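PDB 4GQ2: nucleoporin nup120 from Schizosaccharomyces pombe, which serves as a structural constituent of the nuclear pore complex, whose nucleoporins can also act as docking partners for passing nuclear transport factors. Local coordinates for residues A[10-15]-A[538-543]; A[518-523]-A[532-537]. All blocks are in the same frame, centred on the assembly; numbering follows the deposited sequence.

Contact 1: residues A[10-15]-A[538-543]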
ATOM      1  N   VAL A  10     -13.145  -4.225   7.884  1.00 39.64           N
ATOM      2  CA  VAL A  10     -13.120  -3.279   6.769  1.00 38.78           C
ATOM      3  C   VAL A  10     -13.843  -1.993   7.177  1.00 43.37           C
ATOM      4  O   VAL A  10     -15.012  -2.034   7.562  1.00 39.12           O
ATOM      5  CB  VAL A  10     -13.738  -3.863   5.473  1.00 38.37           C
ATOM      6  CG1 VAL A  10     -13.588  -2.891   4.310  1.00 36.85           C
ATOM      7  CG2 VAL A  10     -13.084  -5.180   5.115  1.00 35.70           C
ATOM      8  N   PRO A  11     -13.138  -0.846   7.121  1.00 36.99           N
ATOM      9  CA  PRO A  11     -13.789   0.413   7.419  1.00 31.30           C
ATOM     10  C   PRO A  11     -14.865   0.685   6.383  1.00 32.84           C
ATOM     11  O   PRO A  11     -14.709   0.318   5.220  1.00 35.86           O
ATOM     12  CB  PRO A  11     -12.653   1.439   7.275  1.00 31.91           C
ATOM     13  CG  PRO A  11     -11.407   0.663   7.497  1.00 34.27           C
ATOM     14  CD  PRO A  11     -11.699  -0.669   6.865  1.00 37.39           C
ATOM     15  N   ILE A  12     -15.951   1.315   6.808  1.00 33.67           N
ATOM     16  CA  ILE A  12     -17.035   1.659   5.902  1.00 35.72           C
ATOM     17  C   ILE A  12     -16.816   3.082   5.392  1.00 35.41           C
ATOM     18  O   ILE A  12     -17.421   4.046   5.873  1.00 40.43           O
ATOM     19  CB  ILE A  12     -18.407   1.498   6.577  1.00 36.92           C
ATOM     20  CG1 ILE A  12     -18.584   0.063   7.035  1.00 42.00           C
ATOM     21  CG2 ILE A  12     -19.526   1.858   5.617  1.00 40.17           C
ATOM     22  CD1 ILE A  12     -19.749  -0.127   7.970  1.00 51.32           C
ATOM     23  N   ASP A  13     -15.910   3.192   4.428  1.00 29.26           N
ATOM     24  CA  ASP A  13     -15.650   4.432   3.744  1.00 32.60           C
ATOM     25  C   ASP A  13     -15.456   4.115   2.265  1.00 39.48           C
ATOM     26  O   ASP A  13     -15.278   2.946   1.901  1.00 38.67           O
ATOM     27  CB  ASP A  13     -14.466   5.196   4.369  1.00 26.26           C
ATOM     28  CG  ASP A  13     -13.151   4.417   4.347  1.00 38.08           C
ATOM     29  OD1 ASP A  13     -12.838   3.730   3.351  1.00 44.17           O
ATOM     30  OD2 ASP A  13     -12.391   4.526   5.330  1.00 41.04           O
ATOM     31  N   LEU A  14     -15.532   5.144   1.423  1.00 33.60           N
ATOM     32  CA  LEU A  14     -15.455   4.973  -0.026  1.00 36.13           C
ATOM     33  C   LEU A  14     -14.156   4.299  -0.467  1.00 35.98           C
ATOM     34  O   LEU A  14     -14.165   3.381  -1.297  1.00 40.20           O
ATOM     35  CB  LEU A  14     -15.634   6.328  -0.724  1.00 35.61           C
ATOM     36  CG  LEU A  14     -17.051   6.735  -1.157  1.00 38.07           C
ATOM     37  CD1 LEU A  14     -18.092   6.625  -0.044  1.00 37.61           C
ATOM     38  CD2 LEU A  14     -17.027   8.147  -1.716  1.00 43.33           C
ATOM     39  N   GLN A  15     -13.048   4.750   0.117  1.00 36.94           N
ATOM     40  CA  GLN A  15     -11.714   4.257  -0.213  1.00 36.67           C
ATOM     41  C   GLN A  15     -11.558   2.748   0.017  1.00 41.96           C
ATOM     42  O   GLN A  15     -11.043   2.042  -0.854  1.00 45.37           O
ATOM     43  CB  GLN A  15     -10.654   5.040   0.574  1.00 44.17           C
ATOM     44  CG  GLN A  15      -9.211   4.825   0.127  1.00 58.06           C
ATOM     45  CD  GLN A  15      -8.939   5.243  -1.313  1.00 54.67           C
ATOM     46  OE1 GLN A  15      -9.591   6.140  -1.864  1.00 51.82           O
ATOM     47  NE2 GLN A  15      -7.962   4.594  -1.928  1.00 49.93           N
ATOM     48  N   ASN A 538     -18.524   2.135  12.561  1.00 35.22           N
ATOM     49  CA  ASN A 538     -17.976   2.608  11.273  1.00 43.32           C
ATOM     50  C   ASN A 538     -17.123   1.578  10.530  1.00 46.51           C
ATOM     51  O   ASN A 538     -16.277   1.929   9.706  1.00 43.39           O
ATOM     52  CB  ASN A 538     -17.296   4.003  11.374  1.00 31.74           C
ATOM     53  CG  ASN A 538     -15.872   3.961  11.926  1.00 37.19           C
ATOM     54  OD1 ASN A 538     -15.122   4.937  11.787  1.00 39.04           O
ATOM     55  ND2 ASN A 538     -15.492   2.853  12.552  1.00 28.47           N
ATOM     56  N   LYS A 539     -17.375   0.305  10.835  1.00 41.63           N
ATOM     57  CA  LYS A 539     -16.642  -0.821  10.265  1.00 41.80           C
ATOM     58  C   LYS A 539     -17.558  -2.050  10.134  1.00 41.58           C
ATOM     59  O   LYS A 539     -18.467  -2.234  10.948  1.00 39.00           O
ATOM     60  CB  LYS A 539     -15.433  -1.161  11.149  1.00 39.78           C
ATOM     61  CG  LYS A 539     -14.433  -0.022  11.318  1.00 40.87           C
ATOM     62  CD  LYS A 539     -13.280  -0.404  12.226  1.00 41.28           C
ATOM     63  CE  LYS A 539     -12.280   0.733  12.392  1.00 41.32           C
ATOM     64  NZ  LYS A 539     -12.728   1.760  13.376  1.00 35.01           N
ATOM     65  N   VAL A 540     -17.326  -2.853   9.092  1.00 37.03           N
ATOM     66  CA  VAL A 540     -17.915  -4.189   8.934  1.00 40.88           C
ATOM     67  C   VAL A 540     -16.815  -5.207   9.126  1.00 43.97           C
ATOM     68  O   VAL A 540     -15.668  -4.969   8.749  1.00 46.07           O
ATOM     69  CB  VAL A 540     -18.422  -4.509   7.501  1.00 45.55           C
ATOM     70  CG1 VAL A 540     -19.832  -5.079   7.545  1.00 43.74           C
ATOM     71  CG2 VAL A 540     -18.339  -3.315   6.576  1.00 50.44           C
ATOM     72  N   ALA A 541     -17.177  -6.369   9.656  1.00 45.56           N
ATOM     73  CA  ALA A 541     -16.218  -7.431   9.856  1.00 39.71           C
ATOM     74  C   ALA A 541     -16.880  -8.793   9.683  1.00 48.34           C
ATOM     75  O   ALA A 541     -18.106  -8.889   9.594  1.00 44.86           O
ATOM     76  CB  ALA A 541     -15.592  -7.302  11.233  1.00 40.59           C
ATOM     77  N   PHE A 542     -16.065  -9.839   9.600  1.00 42.35           N
ATOM     78  CA  PHE A 542     -16.570 -11.207   9.691  1.00 56.04           C
ATOM     79  C   PHE A 542     -15.658 -12.084  10.516  1.00 52.13           C
ATOM     80  O   PHE A 542     -14.472 -11.796  10.668  1.00 49.92           O
ATOM     81  CB  PHE A 542     -16.817 -11.856   8.324  1.00 65.00           C
ATOM     82  CG  PHE A 542     -16.368 -11.037   7.161  1.00 66.63           C
ATOM     83  CD1 PHE A 542     -15.030 -10.998   6.788  1.00 81.18           C
ATOM     84  CD2 PHE A 542     -17.293 -10.316   6.422  1.00 69.02           C
ATOM     85  CE1 PHE A 542     -14.620 -10.237   5.702  1.00 80.68           C
ATOM     86  CE2 PHE A 542     -16.891  -9.557   5.336  1.00 79.44           C
ATOM     87  CZ  PHE A 542     -15.553  -9.518   4.974  1.00 76.77           C
ATOM     88  N   ILE A 543     -16.234 -13.154  11.050  1.00 51.25           N
ATOM     89  CA  ILE A 543     -15.499 -14.099  11.880  1.00 56.27           C
ATOM     90  C   ILE A 543     -14.641 -14.993  10.989  1.00 46.21           C
ATOM     91  O   ILE A 543     -15.007 -15.275   9.842  1.00 40.85           O
ATOM     92  CB  ILE A 543     -16.465 -14.933  12.761  1.00 51.18           C
ATOM     93  CG1 ILE A 543     -17.286 -14.003  13.662  1.00 58.57           C
ATOM     94  CG2 ILE A 543     -15.705 -15.934  13.624  1.00 53.99           C
ATOM     95  CD1 ILE A 543     -18.469 -14.664  14.336  1.00 57.97           C
TER
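Val10 and Val540 face each other as an antiparallel hydrogen-bonded pair and account for two of the three backbone bonds between residues 10-15 and 538-543. Val10 N donates to Val540 O at 2.8 Å in a nearly linear bond (169° at the hydrogen), and Val540 N returns a bond to Val10 O at 2.9 Å. The third, from Ile12 N to Asn538 O at 3.0 Å, is straight at its hydrogen (175°) and is the last of the ladder: Pro11 and Lys539 form a non-hydrogen-bonded pair, and beyond Pro11 the chain leaves the strand. Val10 O is used twice, since Lys539 CA also makes a CA-H...O contact with it at 3.4 Å.

Strand 3-11 is set into a sheet of the beta-propeller region between strands 390-395 and 539-544, so the contact ties the start of the chain to a strand more than 500 residues later. Antiparallel to 539-544 but parallel to 390-395, it makes the sheet mixed.

The apolar contact is carried by Ile12. Its CG1 meets Val540 CG2 at 3.4 Å, the two side chains crossing at about a right angle, while CD1 reaches past them to the backbone of Lys539, 3.6 Å from its C atom. With CG1 beside the backbone N (chi1 -59°), the longer branch of Ile12 is turned onto the strand. On the face of Pro11 and Lys539, Lys539 CG lies 4.0 Å from Pro11 CA.

Charge enters through Lys539, whose NZ forms a salt bridge with Asp514, and Arg75 donates to Lys539 O. On the Val10 face, Ser677 and Arg680 of helix 672-703 pack against Val10.

Contact 2: residues A[518-523]-A[532-537]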
ATOM      1  N   ASP A 518     -15.558   1.806  16.731  1.00 42.30           N
ATOM      2  CA  ASP A 518     -15.384   0.387  17.078  1.00 41.77           C
ATOM      3  C   ASP A 518     -16.510  -0.197  17.932  1.00 44.53           C
ATOM      4  O   ASP A 518     -16.526  -1.403  18.198  1.00 40.73           O
ATOM      5  CB  ASP A 518     -14.029   0.153  17.746  1.00 37.64           C
ATOM      6  CG  ASP A 518     -12.867   0.453  16.815  1.00 43.93           C
ATOM      7  OD1 ASP A 518     -12.982   0.161  15.605  1.00 42.53           O
ATOM      8  OD2 ASP A 518     -11.846   0.988  17.286  1.00 44.10           O
ATOM      9  N   GLU A 519     -17.453   0.649  18.346  1.00 38.05           N
ATOM     10  CA  GLU A 519     -18.611   0.183  19.098  1.00 41.52           C
ATOM     11  C   GLU A 519     -19.408  -0.848  18.294  1.00 40.60           C
ATOM     12  O   GLU A 519     -19.780  -0.598  17.150  1.00 41.43           O
ATOM     13  CB  GLU A 519     -19.503   1.367  19.479  1.00 47.25           C
ATOM     14  CG  GLU A 519     -20.708   1.001  20.336  1.00 45.50           C
ATOM     15  CD  GLU A 519     -21.384   2.213  20.956  1.00 57.14           C
ATOM     16  OE1 GLU A 519     -21.020   3.358  20.608  1.00 51.21           O
ATOM     17  OE2 GLU A 519     -22.289   2.022  21.793  1.00 65.66           O
ATOM     18  N   ILE A 520     -19.655  -2.006  18.897  1.00 38.76           N
ATOM     19  CA  ILE A 520     -20.465  -3.054  18.281  1.00 37.41           C
ATOM     20  C   ILE A 520     -21.925  -2.600  18.257  1.00 45.24           C
ATOM     21  O   ILE A 520     -22.344  -1.827  19.117  1.00 44.24           O
ATOM     22  CB  ILE A 520     -20.277  -4.410  19.018  1.00 42.67           C
ATOM     23  CG1 ILE A 520     -21.034  -5.549  18.329  1.00 40.00           C
ATOM     24  CG2 ILE A 520     -20.692  -4.315  20.485  1.00 41.04           C
ATOM     25  CD1 ILE A 520     -20.443  -5.997  17.019  1.00 41.36           C
ATOM     26  N   LEU A 521     -22.690  -3.052  17.261  1.00 46.16           N
ATOM     27  CA  LEU A 521     -24.091  -2.644  17.131  1.00 38.35           C
ATOM     28  C   LEU A 521     -25.001  -3.819  16.828  1.00 44.56           C
ATOM     29  O   LEU A 521     -26.084  -3.931  17.400  1.00 44.74           O
ATOM     30  CB  LEU A 521     -24.272  -1.562  16.057  1.00 33.23           C
ATOM     31  CG  LEU A 521     -23.486  -0.256  16.192  1.00 38.69           C
ATOM     32  CD1 LEU A 521     -23.673   0.601  14.946  1.00 39.11           C
ATOM     33  CD2 LEU A 521     -23.885   0.520  17.438  1.00 37.58           C
ATOM     34  N   SER A 522     -24.566  -4.682  15.916  1.00 47.44           N
ATOM     35  CA  SER A 522     -25.330  -5.861  15.565  1.00 38.86           C
ATOM     36  C   SER A 522     -24.436  -6.893  14.911  1.00 44.42           C
ATOM     37  O   SER A 522     -23.287  -6.595  14.576  1.00 39.46           O
ATOM     38  CB  SER A 522     -26.463  -5.500  14.611  1.00 35.88           C
ATOM     39  OG  SER A 522     -25.963  -5.294  13.302  1.00 37.26           O
ATOM     40  N   ILE A 523     -24.978  -8.104  14.750  1.00 38.27           N
ATOM     41  CA  ILE A 523     -24.366  -9.164  13.954  1.00 42.53           C
ATOM     42  C   ILE A 523     -25.436  -9.834  13.077  1.00 50.00           C
ATOM     43  O   ILE A 523     -26.619  -9.855  13.437  1.00 52.43           O
ATOM     44  CB  ILE A 523     -23.606 -10.209  14.817  1.00 44.14           C
ATOM     45  CG1 ILE A 523     -24.563 -11.024  15.702  1.00 47.39           C
ATOM     46  CG2 ILE A 523     -22.509  -9.551  15.654  1.00 38.04           C
ATOM     47  CD1 ILE A 523     -23.955 -12.315  16.219  1.00 41.84           C
ATOM     48  N   THR A 532     -20.856 -14.798   8.792  1.00 49.98           N
ATOM     49  CA  THR A 532     -21.500 -13.952   9.788  1.00 54.79           C
ATOM     50  C   THR A 532     -20.831 -12.573   9.860  1.00 56.72           C
ATOM     51  O   THR A 532     -19.659 -12.435  10.235  1.00 50.59           O
ATOM     52  CB  THR A 532     -21.585 -14.612  11.185  1.00 50.16           C
ATOM     53  OG1 THR A 532     -21.645 -13.589  12.190  1.00 51.85           O
ATOM     54  CG2 THR A 532     -20.388 -15.482  11.448  1.00 54.56           C
ATOM     55  N   TYR A 533     -21.600 -11.562   9.470  1.00 53.51           N
ATOM     56  CA  TYR A 533     -21.160 -10.177   9.493  1.00 44.31           C
ATOM     57  C   TYR A 533     -21.233  -9.625  10.907  1.00 40.99           C
ATOM     58  O   TYR A 533     -22.161  -9.925  11.649  1.00 53.37           O
ATOM     59  CB  TYR A 533     -22.046  -9.332   8.579  1.00 41.30           C
ATOM     60  CG  TYR A 533     -21.852  -9.582   7.101  1.00 49.03           C
ATOM     61  CD1 TYR A 533     -22.511 -10.633   6.455  1.00 45.87           C
ATOM     62  CD2 TYR A 533     -21.024  -8.757   6.338  1.00 45.73           C
ATOM     63  CE1 TYR A 533     -22.342 -10.861   5.098  1.00 47.32           C
ATOM     64  CE2 TYR A 533     -20.849  -8.980   4.982  1.00 43.40           C
ATOM     65  CZ  TYR A 533     -21.506 -10.030   4.366  1.00 49.55           C
ATOM     66  OH  TYR A 533     -21.338 -10.248   3.014  1.00 49.14           O
ATOM     67  N   ILE A 534     -20.243  -8.816  11.262  1.00 40.38           N
ATOM     68  CA  ILE A 534     -20.200  -8.111  12.537  1.00 41.70           C
ATOM     69  C   ILE A 534     -20.231  -6.624  12.236  1.00 40.87           C
ATOM     70  O   ILE A 534     -19.356  -6.118  11.530  1.00 43.17           O
ATOM     71  CB  ILE A 534     -18.908  -8.424  13.315  1.00 40.37           C
ATOM     72  CG1 ILE A 534     -18.791  -9.923  13.593  1.00 45.17           C
ATOM     73  CG2 ILE A 534     -18.865  -7.636  14.608  1.00 40.38           C
ATOM     74  CD1 ILE A 534     -17.367 -10.385  13.823  1.00 56.83           C
ATOM     75  N   ASN A 535     -21.222  -5.925  12.782  1.00 40.60           N
ATOM     76  CA  ASN A 535     -21.428  -4.516  12.458  1.00 36.55           C
ATOM     77  C   ASN A 535     -21.017  -3.569  13.564  1.00 36.95           C
ATOM     78  O   ASN A 535     -21.639  -3.537  14.632  1.00 45.92           O
ATOM     79  CB  ASN A 535     -22.883  -4.274  12.050  1.00 38.76           C
ATOM     80  CG  ASN A 535     -23.294  -5.127  10.875  1.00 42.34           C
ATOM     81  OD1 ASN A 535     -22.679  -5.060   9.811  1.00 40.51           O
ATOM     82  ND2 ASN A 535     -24.328  -5.949  11.062  1.00 42.56           N
ATOM     83  N   TYR A 536     -19.947  -2.817  13.306  1.00 35.79           N
ATOM     84  CA  TYR A 536     -19.464  -1.792  14.229  1.00 32.15           C
ATOM     85  C   TYR A 536     -19.968  -0.450  13.734  1.00 31.44           C
ATOM     86  O   TYR A 536     -20.522  -0.370  12.644  1.00 31.32           O
ATOM     87  CB  TYR A 536     -17.930  -1.789  14.318  1.00 34.17           C
ATOM     88  CG  TYR A 536     -17.329  -3.080  14.843  1.00 37.50           C
ATOM     89  CD1 TYR A 536     -17.239  -3.319  16.210  1.00 34.46           C
ATOM     90  CD2 TYR A 536     -16.849  -4.059  13.971  1.00 40.50           C
ATOM     91  CE1 TYR A 536     -16.700  -4.493  16.700  1.00 35.61           C
ATOM     92  CE2 TYR A 536     -16.295  -5.236  14.453  1.00 38.95           C
ATOM     93  CZ  TYR A 536     -16.231  -5.448  15.821  1.00 43.41           C
ATOM     94  OH  TYR A 536     -15.694  -6.605  16.321  1.00 49.06           O
ATOM     95  N   ALA A 537     -19.748   0.597  14.524  1.00 37.50           N
ATOM     96  CA  ALA A 537     -20.294   1.922  14.242  1.00 37.66           C
ATOM     97  C   ALA A 537     -19.679   2.614  13.029  1.00 40.78           C
ATOM     98  O   ALA A 537     -20.246   3.594  12.533  1.00 45.05           O
ATOM     99  CB  ALA A 537     -20.193   2.809  15.476  1.00 38.13           C
TER
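A beta hairpin, strands 520-525 and 532-536, forms the outermost strand pair, within this chain, at one end of the propeller-region sheet, and a classic beta bulge interrupts its pairing. Leu521 and Ser522 both face Asn535: Leu521 N donates to Asn535 O at 2.9 Å, and Ser522 N adds a weak bond to the same oxygen at 3.4 Å. The register therefore shifts by one residue between the Ile520-Tyr536 and Ser522-Asn535 pairs. Past the bulge, Asn535 N bonds Ser522 O at 2.8 Å.

The Asn535 side chain repeats this link on one face. Its ND2 donates to Ser522 OG at 2.8 Å, the hydroxyl lying 16° out of the amide plane. A Ser522 chi1 of 77° sets OG between its backbone N and carbonyl carbon, on the side from which the amide arrives.

On the opposite face, which carries Ile520, Ile523, Ile534 and Tyr536, Ile520 CD1 lies 4.0 Å above the Tyr536 ring, offset toward the rim, and meets Ile534 CG2 at 3.3 Å. Having CG1 anti to the backbone N (chi1 -176°) brings this methyl over the ring. Beside the bulge, Leu521 CD1 lies 3.7 Å from Ala537 CA.

The buried Ser522 hydroxyl is satisfied by Asn535 ND2 and Ala60 O; the amide has the Ser522 bond and, weakly, Arg75, which probably steadies its orientation.

Contacts 1 and 2 lie in one mixed sheet, their centres about 10 Å apart, and both are largely buried. Contact 1 sits deeper, about 8 Å from the centre of the chain against about 15 Å, and joins inner strands; contact 2 includes 520-525, an outermost strand of the sheet within the chain. Strands 532-536 and 539-544, consecutive and adjacent, bring them together through a probable hydrogen bond between Ala541 O and Ile534 N and the Lys539-Asp518 salt bridge. Contact 1 closes a loop of more than 500 residues with a short backbone ladder and one aliphatic contact; contact 2, nested within it, has a longer, bulged pairing with aliphatic and aromatic packing and a side-chain amide-hydroxyl bond.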